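Local coordinates for phosphate-binding protein (Xanthomonas axonopodis pv. citri, PDB 5UB3) that probably serves as a periplasmic solute-binding sensor of the phosphonate-binding family, thought to work with a partner diguanylate cyclase, and is seen here with chloride bound, at residues Arg190-Pro194 with Val195-Asp199; Gly179-Ser182 with Asn183-Asp187. All blocks are in the same frame, centred on the assembly; numbering follows the deposited sequence.

Contact 1 (Arg190-Pro194 with Val195-Asp199); sequences RHMPP and VFKRD
Pro194, Pro193 and Lys197 carry most of this short-range contact, in which a proline pair leads directly into a single turn of helix. The carbonyl of Pro193 accepts two backbone N-H groups: a nearly straight bond from Lys197 N to Pro193 O (2.8 Å, 170°) and a weak, bent one from Phe196 N. One residue on, Pro194 O receives Arg198 N at 3.1 Å. Pro193 thus stands at the N-cap and Pro194 in the first turn, a place that suits proline well, since a residue there needs no N-H for a bond inside the helix. The turn, 194-197, follows a loop on the surface of a periplasmic binding-protein fold and lies against helix 164-172. The Pro193 ring meets the Phe196 ring obliquely, Pro193 CG lying 3.6 Å from Phe196 CD2, while Phe196 also stacks on His172. Separately, the bent chain of buried Met192, in one of its two modelled conformers, crosses Lys197 at about a right angle, its sulfur packing against Lys197 CB. With CG anti to its backbone N (chi1 -175°) and the chain extended beyond, Lys197 passes Met192 on its way towards Asp187.

Contact 2 (Gly179-Ser182 with Asn183-Asp187); sequences GALS and NVDWD
Ser182 turns its OG into the position between its own backbone N and carbonyl carbon (chi1 77°), and Asp185 sets its carboxylate beside its own N (chi1 -68°), which lets Ser182 OG reach forward to the main chain of Asp185 and the Asp185 carboxylate reach back to that of Ser182. Asp185 N points almost straight at Ser182 OG, 2.7 Å away with an angle of 171° at the hydrogen. In return, Ser182 N donates to Asp185 OD2 at 3.0 Å, meeting that oxygen from well above the carboxylate plane. This reciprocal pair is a capping box, with Ser182 as the N-cap residue, and it marks the point where strand 178-182 gives way to the short, weakly bonded helix 183-186 in this periplasmic binding-protein fold. Ser182 is gripped at three points, because its carbonyl oxygen also accepts Trp186 N at 3.1 Å. A water ties the same two side chains together, lying 2.6 Å from Ser182 OG and donating to Asp185 OD1 at 3.0 Å. That carboxylate oxygen has a second, charged partner in Lys164, which probably steadies the negative charge of the buried Asp185. Next to these bonds, Leu181 crosses the Asp185 side chain at about a right angle; Leu181 CB lies 3.9 Å from Asp185 CB, and Leu181 CD2 comes equally near Asp185 OD2. Strand 92-100 flanks the turn: Asn183 OD1 accepts from His94 N, and the Trp186 ring meets that of Phe98 with their planes inclined.

In the fold
Two residues separate the end of contact 2 from the start of contact 1, and the chain folds back so that their centres lie about 10 Å apart. Lys197 of contact 1 makes the polar link: its NZ forms a salt bridge with Asp187 OD1 at 3.0 Å, and the same side chain makes a cation-pi contact with Trp186. Met192 supplies the apolar link, packing through its CE against Leu181 CD1 in one of its two modelled conformers. Helix 164-172 borders both regions, Ala168 and Ala169 meeting Met192 and Phe196 of contact 1. The centre of contact 2 is about 12 Å from that of the chain and the centre of contact 1 about 21 Å, so the series runs outward to the surface.

Contact 1 (Arg190-Pro194 with Val195-Asp199)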
loop_
_atom_site.group_PDB
_atom_site.type_symbol
_atom_site.label_atom_id
_atom_site.label_comp_id
_atom_site.label_asym_id
_atom_site.label_seq_id
_atom_site.Cartn_x
_atom_site.Cartn_y
_atom_site.Cartn_z
ATOM N N ARG A 190 13.667 7.566 -6.248
ATOM C CA ARG A 190 13.504 6.407 -7.153
ATOM C C ARG A 190 12.134 6.419 -7.819
ATOM O O ARG A 190 11.983 5.969 -8.949
ATOM C CB ARG A 190 13.667 5.076 -6.430
ATOM C CG ARG A 190 15.128 4.664 -6.190
ATOM C CD ARG A 190 15.203 3.647 -5.061
ATOM N NE ARG A 190 14.397 4.135 -3.937
ATOM C CZ ARG A 190 13.783 3.393 -3.019
ATOM N NH1 ARG A 190 13.878 2.067 -3.007
ATOM N NH2 ARG A 190 13.070 4.004 -2.084
ATOM N N HIS A 191 11.142 6.943 -7.105
ATOM C CA HIS A 191 9.767 7.036 -7.598
ATOM C C HIS A 191 9.489 8.353 -8.312
ATOM O O HIS A 191 8.784 8.366 -9.294
ATOM C CB HIS A 191 8.786 6.847 -6.424
ATOM C CG HIS A 191 8.976 5.543 -5.710
ATOM N ND1 HIS A 191 8.969 5.427 -4.337
ATOM C CD2 HIS A 191 9.235 4.308 -6.190
ATOM C CE1 HIS A 191 9.158 4.165 -4.004
ATOM N NE2 HIS A 191 9.332 3.468 -5.109
ATOM N N MET A 192 10.031 9.457 -7.804
ATOM C CA MET A 192 9.812 10.777 -8.386
ATOM C C MET A 192 11.169 11.446 -8.640
ATOM O O MET A 192 11.594 12.277 -7.837
ATOM C CB MET A 192 8.929 11.605 -7.466
ATOM C CG MET A 192 8.803 13.084 -7.807
ATOM S SD MET A 192 7.894 13.491 -9.320
ATOM C CE MET A 192 6.416 12.524 -9.020
ATOM N N PRO A 193 11.839 11.093 -9.766
ATOM C CA PRO A 193 13.141 11.684 -10.148
ATOM C C PRO A 193 13.083 13.192 -10.172
ATOM O O PRO A 193 12.133 13.779 -10.675
ATOM C CB PRO A 193 13.432 11.145 -11.559
ATOM C CG PRO A 193 12.472 10.054 -11.784
ATOM C CD PRO A 193 11.311 10.250 -10.857
ATOM N N PRO A 194 14.072 13.829 -9.541
ATOM C CA PRO A 194 14.155 15.279 -9.569
ATOM C C PRO A 194 13.948 15.889 -10.967
ATOM O O PRO A 194 13.186 16.837 -11.089
ATOM C CB PRO A 194 15.555 15.541 -9.022
ATOM C CG PRO A 194 15.722 14.437 -8.034
ATOM C CD PRO A 194 15.059 13.228 -8.630
ATOM N N VAL A 195 14.581 15.318 -11.996
ATOM C CA VAL A 195 14.410 15.778 -13.385
ATOM C C VAL A 195 12.928 15.860 -13.785
ATOM O O VAL A 195 12.564 16.744 -14.514
ATOM C CB VAL A 195 15.226 14.925 -14.402
ATOM C CG1 VAL A 195 14.771 13.470 -14.449
ATOM C CG2 VAL A 195 15.146 15.497 -15.800
ATOM N N PHE A 196 12.080 14.937 -13.310
ATOM C CA PHE A 196 10.642 15.006 -13.551
ATOM C C PHE A 196 9.932 15.922 -12.604
ATOM O O PHE A 196 9.095 16.685 -13.036
ATOM C CB PHE A 196 9.899 13.624 -13.539
ATOM C CG PHE A 196 10.425 12.605 -14.519
ATOM C CD1 PHE A 196 11.164 12.961 -15.648
ATOM C CD2 PHE A 196 10.134 11.260 -14.312
ATOM C CE1 PHE A 196 11.640 11.981 -16.500
ATOM C CE2 PHE A 196 10.596 10.278 -15.168
ATOM C CZ PHE A 196 11.345 10.635 -16.265
ATOM N N LYS A 197 10.245 15.799 -11.313
ATOM C CA LYS A 197 9.563 16.533 -10.256
ATOM C C LYS A 197 9.525 18.039 -10.461
ATOM O O LYS A 197 8.534 18.694 -10.169
ATOM C CB LYS A 197 10.257 16.234 -8.919
ATOM C CG LYS A 197 9.568 16.844 -7.712
ATOM C CD LYS A 197 10.352 16.543 -6.451
ATOM C CE LYS A 197 9.473 16.896 -5.286
ATOM N NZ LYS A 197 10.194 16.892 -4.015
ATOM N N ARG A 198 10.629 18.582 -10.932
ATOM C CA ARG A 198 10.735 20.031 -11.147
ATOM C C ARG A 198 9.735 20.526 -12.186
ATOM O O ARG A 198 9.378 21.685 -12.157
ATOM C CB ARG A 198 12.159 20.428 -11.552
ATOM C CG ARG A 198 12.542 19.977 -12.938
ATOM C CD ARG A 198 14.045 19.995 -13.076
ATOM N NE ARG A 198 14.496 19.854 -14.451
ATOM C CZ ARG A 198 15.762 19.634 -14.808
ATOM N NH1 ARG A 198 16.713 19.502 -13.882
ATOM N NH2 ARG A 198 16.088 19.498 -16.078
ATOM N N ASP A 199 9.276 19.646 -13.080
ATOM C CA ASP A 199 8.253 20.035 -14.063
ATOM C C ASP A 199 6.811 19.842 -13.629
ATOM O O ASP A 199 5.894 20.078 -14.412
ATOM C CB ASP A 199 8.545 19.362 -15.384
ATOM C CG ASP A 199 9.840 19.903 -16.058
ATOM O OD1 ASP A 199 10.169 21.077 -15.945
ATOM O OD2 ASP A 199 10.515 19.108 -16.691
#

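Contact 2 (Gly179-Ser182 with Asn183-Asp187)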
loop_
_atom_site.group_PDB
_atom_site.type_symbol
_atom_site.label_atom_id
_atom_site.label_comp_id
_atom_site.label_asym_id
_atom_site.label_seq_id
_atom_site.Cartn_x
_atom_site.Cartn_y
_atom_site.Cartn_z
ATOM N N GLY A 179 -1.072 12.418 -12.435
ATOM C CA GLY A 179 -0.530 11.288 -11.762
ATOM C C GLY A 179 -0.958 11.266 -10.312
ATOM O O GLY A 179 -1.259 12.319 -9.778
ATOM N N ALA A 180 -1.041 10.066 -9.719
ATOM C CA ALA A 180 -1.330 9.945 -8.288
ATOM C C ALA A 180 -0.193 9.178 -7.653
ATOM O O ALA A 180 0.197 8.163 -8.143
ATOM C CB ALA A 180 -2.635 9.267 -8.039
ATOM N N LEU A 181 0.363 9.735 -6.580
ATOM C CA LEU A 181 1.382 9.048 -5.754
ATOM C C LEU A 181 1.191 9.455 -4.295
ATOM O O LEU A 181 0.507 10.465 -4.044
ATOM C CB LEU A 181 2.740 9.508 -6.169
ATOM C CG LEU A 181 3.319 9.066 -7.498
ATOM C CD1 LEU A 181 4.668 9.729 -7.683
ATOM C CD2 LEU A 181 3.515 7.578 -7.544
ATOM N N SER A 182 1.842 8.747 -3.343
ATOM C CA SER A 182 1.791 9.179 -1.931
ATOM C C SER A 182 2.678 10.415 -1.775
ATOM O O SER A 182 3.610 10.663 -2.540
ATOM C CB SER A 182 2.328 8.111 -0.943
ATOM O OG SER A 182 3.731 8.115 -0.998
ATOM N N ASN A 183 2.411 11.160 -0.727
ATOM C CA ASN A 183 3.243 12.286 -0.369
ATOM C C ASN A 183 4.640 11.861 -0.066
ATOM O O ASN A 183 5.546 12.579 -0.296
ATOM C CB ASN A 183 2.649 13.007 0.813
ATOM C CG ASN A 183 2.609 12.142 2.053
ATOM O OD1 ASN A 183 2.125 11.003 2.071
ATOM N ND2 ASN A 183 3.163 12.686 3.103
ATOM N N VAL A 184 4.819 10.631 0.387
ATOM C CA VAL A 184 6.164 10.108 0.659
ATOM C C VAL A 184 6.907 9.777 -0.625
ATOM O O VAL A 184 8.114 10.097 -0.807
ATOM C CB VAL A 184 6.096 8.852 1.517
ATOM C CG1 VAL A 184 7.509 8.363 1.851
ATOM C CG2 VAL A 184 5.319 9.138 2.777
ATOM N N ASP A 185 6.181 9.149 -1.538
ATOM C CA ASP A 185 6.693 8.883 -2.859
ATOM C C ASP A 185 7.200 10.122 -3.553
ATOM O O ASP A 185 8.230 10.079 -4.202
ATOM C CB ASP A 185 5.598 8.337 -3.755
ATOM C CG ASP A 185 5.135 6.978 -3.379
ATOM O OD1 ASP A 185 5.853 6.180 -2.744
ATOM O OD2 ASP A 185 4.013 6.678 -3.809
ATOM N N TRP A 186 6.485 11.233 -3.391
ATOM C CA TRP A 186 6.854 12.503 -3.955
ATOM C C TRP A 186 8.304 12.901 -3.657
ATOM O O TRP A 186 8.949 13.521 -4.482
ATOM C CB TRP A 186 5.922 13.556 -3.401
ATOM C CG TRP A 186 6.052 14.931 -3.993
ATOM C CD1 TRP A 186 6.486 16.057 -3.350
ATOM C CD2 TRP A 186 5.690 15.347 -5.346
ATOM N NE1 TRP A 186 6.419 17.126 -4.206
ATOM C CE2 TRP A 186 5.930 16.725 -5.427
ATOM C CE3 TRP A 186 5.188 14.675 -6.473
ATOM C CZ2 TRP A 186 5.681 17.472 -6.595
ATOM C CZ3 TRP A 186 4.926 15.414 -7.648
ATOM C CH2 TRP A 186 5.184 16.799 -7.691
ATOM N N ASP A 187 8.781 12.569 -2.456
ATOM C CA ASP A 187 10.110 12.952 -1.968
ATOM C C ASP A 187 11.101 11.806 -2.064
ATOM O O ASP A 187 12.252 11.920 -1.623
ATOM C CB ASP A 187 10.003 13.477 -0.510
ATOM C CG ASP A 187 9.354 14.857 -0.443
ATOM O OD1 ASP A 187 9.620 15.688 -1.326
ATOM O OD2 ASP A 187 8.522 15.095 0.427
HETATM O O HOH W 1 4.545 5.831 -0.058
#